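Local structure of putative DNA helicase (Lactobacillus plantarum, 3DMN) at residues A[30-42]-A[160-172]. The protein is a putative DNA helicase, of which this C-terminal domain, related to that of UvrD-like helicases, probably contributes to ATP-driven unwinding of duplex DNA. Residues are numbered along the deposited sequence; the frame is centred on the assembly and turned at random.
Sequences RQGDLPNVVVTPN and LARVNHALYTLNE
Three backbone hydrogen bonds zip strand 36-40 to the short strand 169-170 in parallel register: T169 N to P35 O (2.9 Å), V37 N to T169 O (2.8 Å) and N171 N to V37 O. Where the second strand gives out, a side chain takes over the ladder: N171 OD1 lies 2.8 Å from V39 N and receives its N-H almost straight (169°), in the plane of the amide. With CG anti to its own carbonyl carbon (chi1 -60°), N171 reaches across and onward to the next N-H of the neighbouring strand. A water joins the two segments beside T169, donating to V37 O (2.9 Å), accepting from E172 N and hydrogen-bonding T169 OG1.

Apolar contacts gather on the V37 and L170 side. V37 splits its two methyls: CG2 meets Y168 CD1 obliquely at the ring (3.5 Å), while CG1 touches L170 CD1 (3.8 Å), a methyl that also reaches V39 CG2. Without the Y168 ring, as with an alanine here, V37 CG2 is likely to lose its aromatic neighbour, leaving a gap beside that methyl. Before the strands, L34 sets CD1 against A166 O and CD2 against L167 O (3.6 Å).

Strand 36-40 also pairs with strand 147-153, so 169-170 forms the outermost strand of a parallel sheet flanked by helices, consistent with the P-loop NTPase-like fold of UvrD-like helicase C-terminal domains.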
loop_
_atom_site.group_PDB
_atom_site.type_symbol
_atom_site.label_atom_id
_atom_site.label_comp_id
_atom_site.label_asym_id
_atom_site.label_seq_id
_atom_site.Cartn_x
_atom_site.Cartn_y
_atom_site.Cartn_z
ATOM N N ARG A 30 12.848 15.915 2.604
ATOM C CA ARG A 30 11.720 15.283 3.246
ATOM C C ARG A 30 12.194 14.009 3.939
ATOM O O ARG A 30 12.625 13.086 3.280
ATOM C CB ARG A 30 10.644 14.957 2.204
ATOM N N GLN A 31 12.120 13.979 5.264
ATOM C CA GLN A 31 12.426 12.772 6.048
ATOM C C GLN A 31 11.170 12.219 6.688
ATOM O O GLN A 31 10.338 12.980 7.172
ATOM C CB GLN A 31 13.415 13.089 7.171
ATOM C CG GLN A 31 14.780 13.592 6.695
ATOM C CD GLN A 31 15.539 12.508 5.932
ATOM O OE1 GLN A 31 15.749 11.408 6.451
ATOM N NE2 GLN A 31 15.936 12.810 4.691
ATOM N N GLY A 32 11.060 10.895 6.726
ATOM C CA GLY A 32 9.946 10.227 7.363
ATOM C C GLY A 32 10.303 8.821 7.818
ATOM O O GLY A 32 11.487 8.435 7.814
ATOM N N ASP A 33 9.281 8.065 8.214
ATOM C CA ASP A 33 9.452 6.699 8.719
ATOM C C ASP A 33 9.913 5.789 7.584
ATOM O O ASP A 33 9.480 5.943 6.428
ATOM C CB ASP A 33 8.107 6.126 9.199
ATOM C CG ASP A 33 7.610 6.746 10.478
ATOM O OD1 ASP A 33 8.404 7.334 11.243
ATOM O OD2 ASP A 33 6.395 6.604 10.721
ATOM N N LEU A 34 10.728 4.791 7.917
ATOM C CA LEU A 34 10.983 3.727 6.931
ATOM C C LEU A 34 9.659 3.052 6.562
ATOM O O LEU A 34 8.818 2.835 7.447
ATOM C CB LEU A 34 11.903 2.649 7.495
ATOM C CG LEU A 34 13.354 3.054 7.737
ATOM C CD1 LEU A 34 14.095 1.915 8.456
ATOM C CD2 LEU A 34 14.043 3.451 6.449
ATOM N N PRO A 35 9.466 2.728 5.259
ATOM C CA PRO A 35 8.278 1.894 4.909
ATOM C C PRO A 35 8.226 0.652 5.765
ATOM O O PRO A 35 9.266 0.090 6.132
ATOM C CB PRO A 35 8.512 1.528 3.445
ATOM C CG PRO A 35 9.347 2.725 2.916
ATOM C CD PRO A 35 10.271 3.082 4.076
ATOM N N ASN A 36 7.020 0.282 6.170
ATOM C CA ASN A 36 6.855 -0.940 6.979
ATOM C C ASN A 36 6.177 -2.018 6.180
ATOM O O ASN A 36 5.114 -1.797 5.610
ATOM C CB ASN A 36 6.184 -0.691 8.350
ATOM C CG ASN A 36 4.735 -0.256 8.261
ATOM O OD1 ASN A 36 3.861 -0.857 8.925
ATOM N ND2 ASN A 36 4.464 0.788 7.505
ATOM N N VAL A 37 6.824 -3.180 6.146
ATOM C CA VAL A 37 6.295 -4.341 5.431
ATOM C C VAL A 37 5.820 -5.350 6.480
ATOM O O VAL A 37 6.531 -5.636 7.465
ATOM C CB VAL A 37 7.412 -4.968 4.553
ATOM C CG1 VAL A 37 6.925 -6.263 3.878
ATOM C CG2 VAL A 37 7.867 -3.931 3.503
ATOM N N VAL A 38 4.620 -5.889 6.259
ATOM C CA VAL A 38 4.097 -6.895 7.202
ATOM C C VAL A 38 3.623 -8.054 6.388
ATOM O O VAL A 38 2.788 -7.892 5.504
ATOM C CB VAL A 38 2.960 -6.351 8.076
ATOM C CG1 VAL A 38 2.571 -7.390 9.121
ATOM C CG2 VAL A 38 3.392 -5.069 8.764
ATOM N N VAL A 39 4.171 -9.230 6.703
ATOM C CA VAL A 39 3.781 -10.463 6.008
ATOM C C VAL A 39 2.886 -11.251 6.940
ATOM O O VAL A 39 3.254 -11.484 8.100
ATOM C CB VAL A 39 4.997 -11.293 5.582
ATOM C CG1 VAL A 39 4.558 -12.651 4.970
ATOM C CG2 VAL A 39 5.854 -10.479 4.579
ATOM N N THR A 40 1.705 -11.623 6.449
ATOM C CA THR A 40 0.669 -12.235 7.283
ATOM C C THR A 40 0.303 -13.602 6.716
ATOM O O THR A 40 0.493 -13.846 5.532
ATOM C CB THR A 40 -0.585 -11.351 7.312
ATOM O OG1 THR A 40 -1.185 -11.291 6.009
ATOM C CG2 THR A 40 -0.235 -9.904 7.790
ATOM N N PRO A 41 -0.184 -14.522 7.567
ATOM C CA PRO A 41 -0.409 -15.895 7.103
ATOM C C PRO A 41 -1.632 -16.154 6.271
ATOM O O PRO A 41 -1.708 -17.205 5.632
ATOM C CB PRO A 41 -0.526 -16.699 8.421
ATOM C CG PRO A 41 -1.094 -15.638 9.418
ATOM C CD PRO A 41 -0.357 -14.387 9.026
ATOM N N ASN A 42 -2.630 -15.267 6.321
ATOM C CA ASN A 42 -3.871 -15.506 5.596
ATOM C C ASN A 42 -4.602 -14.193 5.412
ATOM O O ASN A 42 -4.199 -13.160 6.007
ATOM C CB ASN A 42 -4.770 -16.552 6.283
ATOM C CG ASN A 42 -4.923 -16.269 7.764
ATOM O OD1 ASN A 42 -5.343 -15.165 8.136
ATOM N ND2 ASN A 42 -4.547 -17.224 8.609
ATOM N N LEU A 160 10.506 -7.794 -4.321
ATOM C CA LEU A 160 11.057 -6.981 -3.232
ATOM C C LEU A 160 12.322 -7.573 -2.646
ATOM O O LEU A 160 12.983 -6.923 -1.819
ATOM C CB LEU A 160 10.004 -6.690 -2.151
ATOM C CG LEU A 160 8.787 -5.884 -2.676
ATOM C CD1 LEU A 160 7.727 -5.802 -1.567
ATOM C CD2 LEU A 160 9.214 -4.489 -3.124
ATOM N N ALA A 161 12.712 -8.772 -3.113
ATOM C CA ALA A 161 13.887 -9.453 -2.523
ATOM C C ALA A 161 15.154 -8.603 -2.723
ATOM O O ALA A 161 16.035 -8.590 -1.877
ATOM C CB ALA A 161 14.069 -10.851 -3.126
ATOM N N ARG A 162 15.235 -7.916 -3.846
ATOM C CA ARG A 162 16.439 -7.149 -4.188
ATOM C C ARG A 162 16.592 -5.908 -3.339
ATOM O O ARG A 162 17.680 -5.346 -3.277
ATOM C CB ARG A 162 16.465 -6.758 -5.667
ATOM C CG ARG A 162 15.432 -5.698 -6.127
ATOM C CD ARG A 162 15.555 -5.417 -7.636
ATOM N NE ARG A 162 16.970 -5.231 -8.039
ATOM C CZ ARG A 162 17.655 -4.112 -7.819
ATOM N NH1 ARG A 162 17.087 -3.082 -7.206
ATOM N NH2 ARG A 162 18.925 -4.007 -8.200
ATOM N N VAL A 163 15.522 -5.468 -2.692
ATOM C CA VAL A 163 15.610 -4.200 -1.921
ATOM C C VAL A 163 16.502 -4.384 -0.703
ATOM O O VAL A 163 16.391 -5.358 0.012
ATOM C CB VAL A 163 14.214 -3.717 -1.493
ATOM C CG1 VAL A 163 14.317 -2.419 -0.713
ATOM C CG2 VAL A 163 13.331 -3.499 -2.730
ATOM N N ASN A 164 17.372 -3.408 -0.460
ATOM C CA ASN A 164 18.239 -3.411 0.696
ATOM C C ASN A 164 17.386 -3.493 1.967
ATOM O O ASN A 164 16.500 -2.641 2.193
ATOM C CB ASN A 164 19.061 -2.115 0.609
ATOM C CG ASN A 164 20.117 -1.982 1.682
ATOM O OD1 ASN A 164 20.026 -2.582 2.765
ATOM N ND2 ASN A 164 21.106 -1.136 1.412
ATOM N N HIS A 165 17.673 -4.485 2.818
ATOM C CA HIS A 165 16.848 -4.655 4.031
ATOM C C HIS A 165 16.888 -3.459 4.975
ATOM O O HIS A 165 15.958 -3.272 5.772
ATOM C CB HIS A 165 17.230 -5.903 4.808
ATOM C CG HIS A 165 16.831 -7.176 4.125
ATOM N ND1 HIS A 165 16.813 -8.395 4.775
ATOM C CD2 HIS A 165 16.433 -7.421 2.853
ATOM C CE1 HIS A 165 16.426 -9.336 3.924
ATOM N NE2 HIS A 165 16.199 -8.772 2.749
ATOM N N ALA A 166 17.921 -2.632 4.870
ATOM C CA ALA A 166 18.010 -1.423 5.698
ATOM C C ALA A 166 16.896 -0.389 5.394
ATOM O O ALA A 166 16.606 0.502 6.209
ATOM C CB ALA A 166 19.376 -0.762 5.510
ATOM N N LEU A 167 16.347 -0.475 4.186
ATOM C CA LEU A 167 15.409 0.568 3.682
ATOM C C LEU A 167 13.977 0.389 4.137
ATOM O O LEU A 167 13.104 1.198 3.798
ATOM C CB LEU A 167 15.461 0.633 2.144
ATOM C CG LEU A 167 16.828 1.077 1.588
ATOM C CD1 LEU A 167 16.815 1.005 0.062
ATOM C CD2 LEU A 167 17.160 2.494 2.007
ATOM N N TYR A 168 13.691 -0.702 4.831
ATOM C CA TYR A 168 12.341 -0.892 5.341
ATOM C C TYR A 168 12.352 -1.727 6.586
ATOM O O TYR A 168 13.371 -2.393 6.872
ATOM C CB TYR A 168 11.452 -1.557 4.263
ATOM C CG TYR A 168 11.883 -2.945 3.848
ATOM C CD1 TYR A 168 11.236 -4.071 4.385
ATOM C CD2 TYR A 168 12.876 -3.145 2.869
ATOM C CE1 TYR A 168 11.592 -5.374 3.977
ATOM C CE2 TYR A 168 13.246 -4.447 2.466
ATOM C CZ TYR A 168 12.580 -5.547 3.020
ATOM O OH TYR A 168 12.866 -6.855 2.655
ATOM N N THR A 169 11.228 -1.716 7.325
ATOM C CA THR A 169 11.078 -2.638 8.451
ATOM C C THR A 169 10.209 -3.825 8.042
ATOM O O THR A 169 9.340 -3.701 7.168
ATOM C CB THR A 169 10.495 -1.964 9.697
ATOM O OG1 THR A 169 9.135 -1.589 9.448
ATOM C CG2 THR A 169 11.359 -0.729 10.088
ATOM N N LEU A 170 10.480 -4.975 8.663
ATOM C CA LEU A 170 9.762 -6.202 8.349
ATOM C C LEU A 170 9.158 -6.771 9.623
ATOM O O LEU A 170 9.883 -7.070 10.595
ATOM C CB LEU A 170 10.698 -7.226 7.694
ATOM C CG LEU A 170 10.053 -8.559 7.313
ATOM C CD1 LEU A 170 9.010 -8.350 6.219
ATOM C CD2 LEU A 170 11.144 -9.568 6.871
ATOM N N ASN A 171 7.839 -6.951 9.606
ATOM C CA ASN A 171 7.117 -7.542 10.748
ATOM C C ASN A 171 7.516 -6.928 12.087
ATOM O O ASN A 171 7.779 -7.660 13.056
ATOM C CB ASN A 171 7.298 -9.055 10.779
ATOM C CG ASN A 171 6.779 -9.708 9.546
ATOM O OD1 ASN A 171 5.879 -9.194 8.925
ATOM N ND2 ASN A 171 7.344 -10.871 9.181
ATOM N N GLU A 172 7.560 -5.589 12.132
ATOM C CA GLU A 172 8.015 -4.877 13.325
ATOM C C GLU A 172 7.017 -5.025 14.485
ATOM O O GLU A 172 5.814 -4.792 14.328
ATOM C CB GLU A 172 8.296 -3.408 12.993
ATOM C CG GLU A 172 8.774 -2.567 14.166
ATOM C CD GLU A 172 9.701 -1.451 13.726
ATOM O OE1 GLU A 172 9.277 -0.274 13.725
ATOM O OE2 GLU A 172 10.864 -1.760 13.380
HETATM O O HOH W 1 7.222 -3.823 9.653
#